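Local coordinates for protein transcription regulator AmtR (Mycobacterium smegmatis, PDB 5E57) that probably binds DNA as a TetR-family transcription factor concerned with nitrogen regulation, pairing a helix-turn-helix motif with a ligand-binding domain, at residues Thr29-Ile34 with Ser44-Phe49; Arg84-Val89 with Ala196-Arg201. One frame throughout, in Å; residues are numbered along the deposited sequence.

Contact 1: residues Thr29-Ile34 with Ser44-Phe49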
loop_
_atom_site.group_PDB
_atom_site.type_symbol
_atom_site.label_atom_id
_atom_site.label_comp_id
_atom_site.label_asym_id
_atom_site.label_seq_id
_atom_site.Cartn_x
_atom_site.Cartn_y
_atom_site.Cartn_z
ATOM N N THR A 29 12.260 10.643 16.340
ATOM C CA THR A 29 13.681 10.931 15.991
ATOM C C THR A 29 13.945 12.448 16.116
ATOM O O THR A 29 13.338 13.229 15.427
ATOM C CB THR A 29 14.021 10.463 14.571
ATOM O OG1 THR A 29 13.875 9.032 14.448
ATOM C CG2 THR A 29 15.441 10.850 14.200
ATOM N N SER A 30 14.857 12.839 16.995
ATOM C CA SER A 30 15.211 14.222 17.223
ATOM C C SER A 30 16.271 14.630 16.238
ATOM O O SER A 30 17.024 13.771 15.690
ATOM C CB SER A 30 15.746 14.365 18.655
ATOM O OG SER A 30 16.981 13.654 18.770
ATOM N N THR A 31 16.400 15.957 16.041
ATOM C CA THR A 31 17.488 16.469 15.247
ATOM C C THR A 31 18.830 16.150 15.912
ATOM O O THR A 31 19.848 16.045 15.242
ATOM C CB THR A 31 17.337 17.967 14.892
ATOM O OG1 THR A 31 17.076 18.733 16.061
ATOM C CG2 THR A 31 16.181 18.126 13.921
ATOM N N ARG A 32 18.807 15.931 17.220
ATOM C CA ARG A 32 20.031 15.625 17.959
ATOM C C ARG A 32 20.521 14.249 17.534
ATOM O O ARG A 32 21.717 14.076 17.304
ATOM C CB ARG A 32 19.776 15.725 19.475
ATOM N N ARG A 33 19.593 13.282 17.457
ATOM C CA ARG A 33 19.893 11.895 17.019
ATOM C C ARG A 33 20.447 11.872 15.623
ATOM O O ARG A 33 21.464 11.273 15.353
ATOM C CB ARG A 33 18.645 10.988 17.141
ATOM N N ILE A 34 19.795 12.597 14.708
ATOM C CA ILE A 34 20.266 12.678 13.343
ATOM C C ILE A 34 21.694 13.219 13.274
ATOM O O ILE A 34 22.524 12.731 12.512
ATOM C CB ILE A 34 19.364 13.599 12.487
ATOM C CG1 ILE A 34 17.932 13.074 12.433
ATOM C CG2 ILE A 34 19.911 13.656 11.079
ATOM C CD1 ILE A 34 16.981 13.990 11.711
ATOM N N SER A 44 25.216 22.722 13.303
ATOM C CA SER A 44 25.683 22.693 11.926
ATOM C C SER A 44 24.578 22.148 11.031
ATOM O O SER A 44 24.337 22.600 9.905
ATOM C CB SER A 44 26.949 21.866 11.768
ATOM O OG SER A 44 26.676 20.492 12.034
ATOM N N LEU A 45 23.870 21.181 11.544
ATOM C CA LEU A 45 22.768 20.587 10.765
ATOM C C LEU A 45 21.741 21.639 10.318
ATOM O O LEU A 45 21.290 21.573 9.159
ATOM C CB LEU A 45 22.113 19.483 11.582
ATOM C CG LEU A 45 20.984 18.680 10.994
ATOM C CD1 LEU A 45 20.750 17.469 11.912
ATOM C CD2 LEU A 45 19.741 19.501 10.919
ATOM N N TYR A 46 21.455 22.649 11.159
ATOM C CA TYR A 46 20.415 23.606 10.815
ATOM C C TYR A 46 20.686 24.444 9.649
ATOM O O TYR A 46 19.739 25.054 9.116
ATOM C CB TYR A 46 19.953 24.504 11.991
ATOM C CG TYR A 46 19.525 23.712 13.171
ATOM C CD1 TYR A 46 18.719 22.610 13.018
ATOM C CD2 TYR A 46 19.950 24.024 14.436
ATOM C CE1 TYR A 46 18.361 21.858 14.109
ATOM C CE2 TYR A 46 19.583 23.285 15.529
ATOM C CZ TYR A 46 18.791 22.198 15.372
ATOM O OH TYR A 46 18.394 21.425 16.470
ATOM N N HIS A 47 21.946 24.508 9.219
ATOM C CA HIS A 47 22.290 25.340 8.055
ATOM C C HIS A 47 22.143 24.566 6.778
ATOM O O HIS A 47 22.232 25.147 5.712
ATOM C CB HIS A 47 23.669 25.989 8.189
ATOM C CG HIS A 47 23.765 26.877 9.388
ATOM N ND1 HIS A 47 22.916 27.944 9.587
ATOM C CD2 HIS A 47 24.513 26.770 10.506
ATOM C CE1 HIS A 47 23.175 28.484 10.761
ATOM N NE2 HIS A 47 24.138 27.791 11.336
ATOM N N HIS A 48 21.808 23.279 6.902
ATOM C CA HIS A 48 21.319 22.504 5.758
ATOM C C HIS A 48 19.795 22.358 5.791
ATOM O O HIS A 48 19.107 22.571 4.798
ATOM C CB HIS A 48 22.001 21.173 5.783
ATOM C CG HIS A 48 23.495 21.274 5.645
ATOM N ND1 HIS A 48 24.109 21.704 4.486
ATOM C CD2 HIS A 48 24.495 20.987 6.509
ATOM C CE1 HIS A 48 25.424 21.669 4.630
ATOM N NE2 HIS A 48 25.690 21.236 5.850
ATOM N N PHE A 49 19.270 22.042 6.957
ATOM C CA PHE A 49 17.846 21.890 7.151
ATOM C C PHE A 49 17.490 22.500 8.506
ATOM O O PHE A 49 17.855 21.954 9.575
ATOM C CB PHE A 49 17.440 20.402 7.142
ATOM C CG PHE A 49 17.747 19.699 5.842
ATOM C CD1 PHE A 49 16.899 19.847 4.746
ATOM C CD2 PHE A 49 18.906 18.927 5.695
ATOM C CE1 PHE A 49 17.180 19.219 3.543
ATOM C CE2 PHE A 49 19.190 18.283 4.494
ATOM C CZ PHE A 49 18.308 18.446 3.411
#
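Thr31 and Ile34 of Thr29-Ile34 meet Leu45 and Tyr46 of Ser44-Phe49 inside the predicted helix-turn-helix motif of a TetR-family regulator, where the start of helix 31-38 faces residues of the short helix 42-45 and the turn that follows. The closest CA pair, Thr31 and Leu45, is 8.1 Å apart, so the contact depends on side chains reaching across, in one case to a backbone carbonyl. Leu45 holds CG anti to its backbone N (chi1 -178°) and extends one methyl: CD1 lies 4.0 Å from CG2 of Ile34 and 3.7 Å from the carbonyl O of Thr31. The Ile34 and Leu45 side chains cross at about a right angle, a small apolar contact continued by Ile34 packing on Ile55 of helix 52-61.

Beside it, Tyr46 extends its ring so that OH of Tyr46 comes within 3.0 Å of OG1 of Thr31, which sits at the ring edge, in its plane. The definite polar partner of the threonine hydroxyl, placed between its backbone N and carbonyl carbon (chi1 51°), is NE2 of Gln42, a residue of the same short helix as Leu45. Farther out, two backbone donors, His48 N and Phe49 N, converge on O of Leu45. On the opposing segment Ser30 is the N-cap of helix 31-38: its OG accepts from Arg33 N at 2.9 Å, with an N-H...O angle of 160°.

Contact 2: residues Arg84-Val89 with Ala196-Arg201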
loop_
_atom_site.group_PDB
_atom_site.type_symbol
_atom_site.label_atom_id
_atom_site.label_comp_id
_atom_site.label_asym_id
_atom_site.label_seq_id
_atom_site.Cartn_x
_atom_site.Cartn_y
_atom_site.Cartn_z
ATOM N N ARG A 84 2.590 3.846 -22.628
ATOM C CA ARG A 84 3.047 5.048 -21.923
ATOM C C ARG A 84 2.925 4.843 -20.397
ATOM O O ARG A 84 3.878 5.091 -19.625
ATOM C CB ARG A 84 2.308 6.286 -22.429
ATOM C CG ARG A 84 2.855 6.737 -23.799
ATOM C CD ARG A 84 2.268 8.083 -24.171
ATOM N NE ARG A 84 0.896 7.938 -24.519
ATOM C CZ ARG A 84 -0.102 8.793 -24.252
ATOM N NH1 ARG A 84 0.050 9.865 -23.522
ATOM N NH2 ARG A 84 -1.300 8.489 -24.698
ATOM N N LEU A 85 1.773 4.336 -20.023
ATOM C CA LEU A 85 1.497 3.935 -18.696
ATOM C C LEU A 85 2.468 2.852 -18.249
ATOM O O LEU A 85 3.121 3.005 -17.229
ATOM C CB LEU A 85 0.102 3.411 -18.611
ATOM C CG LEU A 85 -0.309 2.863 -17.243
ATOM C CD1 LEU A 85 -0.198 3.958 -16.213
ATOM C CD2 LEU A 85 -1.753 2.369 -17.309
ATOM N N HIS A 86 2.625 1.828 -19.061
ATOM C CA HIS A 86 3.644 0.834 -18.785
ATOM C C HIS A 86 4.991 1.404 -18.442
ATOM O O HIS A 86 5.589 0.986 -17.457
ATOM C CB HIS A 86 3.776 -0.210 -19.875
ATOM C CG HIS A 86 4.471 -1.455 -19.405
ATOM N ND1 HIS A 86 5.811 -1.682 -19.628
ATOM C CD2 HIS A 86 4.034 -2.492 -18.667
ATOM C CE1 HIS A 86 6.163 -2.827 -19.059
ATOM N NE2 HIS A 86 5.098 -3.347 -18.496
ATOM N N ALA A 87 5.472 2.370 -19.223
ATOM C CA ALA A 87 6.778 2.889 -19.040
ATOM C C ALA A 87 6.791 3.667 -17.697
ATOM O O ALA A 87 7.775 3.596 -16.967
ATOM C CB ALA A 87 7.165 3.827 -20.160
ATOM N N LEU A 88 5.725 4.411 -17.395
ATOM C CA LEU A 88 5.712 5.130 -16.133
ATOM C C LEU A 88 5.786 4.135 -14.942
ATOM O O LEU A 88 6.503 4.379 -13.995
ATOM C CB LEU A 88 4.442 5.978 -16.027
ATOM C CG LEU A 88 4.181 6.728 -14.710
ATOM C CD1 LEU A 88 5.319 7.639 -14.337
ATOM C CD2 LEU A 88 2.872 7.514 -14.850
ATOM N N VAL A 89 5.025 3.052 -15.019
ATOM C CA VAL A 89 4.941 2.077 -13.916
ATOM C C VAL A 89 6.338 1.475 -13.701
ATOM O O VAL A 89 6.848 1.412 -12.570
ATOM C CB VAL A 89 3.931 0.976 -14.281
ATOM C CG1 VAL A 89 3.968 -0.157 -13.321
ATOM C CG2 VAL A 89 2.508 1.522 -14.256
ATOM N N ALA A 196 9.473 -4.942 -24.039
ATOM C CA ALA A 196 10.686 -4.590 -24.771
ATOM C C ALA A 196 10.637 -3.100 -25.143
ATOM O O ALA A 196 11.648 -2.425 -25.141
ATOM C CB ALA A 196 10.816 -5.452 -26.035
ATOM N N ALA A 197 9.452 -2.620 -25.519
ATOM C CA ALA A 197 9.277 -1.161 -25.851
ATOM C C ALA A 197 9.677 -0.296 -24.640
ATOM O O ALA A 197 10.431 0.682 -24.729
ATOM C CB ALA A 197 7.831 -0.879 -26.242
ATOM N N THR A 198 9.180 -0.681 -23.469
ATOM C CA THR A 198 9.485 0.084 -22.251
ATOM C C THR A 198 11.012 -0.019 -21.940
ATOM O O THR A 198 11.687 0.970 -21.612
ATOM C CB THR A 198 8.617 -0.443 -21.119
ATOM O OG1 THR A 198 7.244 -0.106 -21.348
ATOM C CG2 THR A 198 9.081 0.118 -19.825
ATOM N N ALA A 199 11.580 -1.212 -22.055
ATOM C CA ALA A 199 13.066 -1.383 -21.857
ATOM C C ALA A 199 13.805 -0.369 -22.682
ATOM O O ALA A 199 14.632 0.390 -22.225
ATOM C CB ALA A 199 13.455 -2.755 -22.298
ATOM N N SER A 200 13.398 -0.320 -23.929
ATOM C CA SER A 200 13.922 0.649 -24.873
ATOM C C SER A 200 13.758 2.132 -24.457
ATOM O O SER A 200 14.738 2.905 -24.363
ATOM C CB SER A 200 13.211 0.393 -26.191
ATOM O OG SER A 200 13.724 1.245 -27.178
ATOM N N ARG A 201 12.509 2.520 -24.167
ATOM C CA ARG A 201 12.208 3.906 -23.755
ATOM C C ARG A 201 13.017 4.333 -22.532
ATOM O O ARG A 201 13.439 5.480 -22.399
ATOM C CB ARG A 201 10.698 4.025 -23.409
ATOM C CG ARG A 201 9.796 3.938 -24.614
ATOM C CD ARG A 201 8.592 4.845 -24.469
ATOM N NE ARG A 201 9.023 6.243 -24.236
ATOM C CZ ARG A 201 8.183 7.272 -24.246
ATOM N NH1 ARG A 201 6.896 7.074 -24.499
ATOM N NH2 ARG A 201 8.638 8.488 -23.965
#
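Around Ala87 and Thr198, whose CA atoms are 5.1 Å apart, helix segments 84-89 and 196-201 approach to 9.2 Å between axes and cross at -60°. Thr198 uses both branches. Ala87, whose CB is directed at the other helix, presents only a methyl here, and CG2 of Thr198 comes to 3.7 Å from CA of Ala87. The other branch, OG1, is anti to the carbonyl carbon (chi1 -69°) and meets the imidazole of His86: ND1 of His86 and OG1 of Thr198 are 2.7 Å apart in a nearly straight hydrogen bond (166°) in which either group may be the donor. OG1 approaches near the ring plane, at its edge, and also makes a weak bond to O of Leu194, one turn earlier in its own helix. Trp175 and Leu182 of helix 173-183 pack against the His86 side chain; both His86 and Thr198 are buried.

At the outer margin Arg201, bent at chi2 and chi3, brings NH1 to 4.1 Å from CG of Arg84, an oblique approach to the aliphatic part of that chain. The two charges have separate partners: NH1 of Arg201 makes a salt bridge with Glu77, while Arg84 donates from NH1 to O of Leu74. This is helix-helix packing within the all-helical ligand-binding domain characteristic of TetR regulators, joining helix 82-98 to the late helix 191-202.

How the contacts relate
Contacts 1 and 2 share no helix and lie on opposite sides of the chain's centre, with centres 39 Å apart and nearest atoms about 24 Å apart. Contact 1 is local, its segments separated by nine residues, and lies 26 Å from the chain's centre; half of its touching residues are buried. Contact 2 spans 106 intervening residues, is more deeply placed at 15 Å, and buries more surface, 213 Å² against 162 Å². Their chemistry differs: in the first, side chains reach across to an apolar contact and a close pair of hydroxyls on partly exposed residues; the second has close helix packing around a buried histidine-threonine bond, with arginines confined to its more exposed margin.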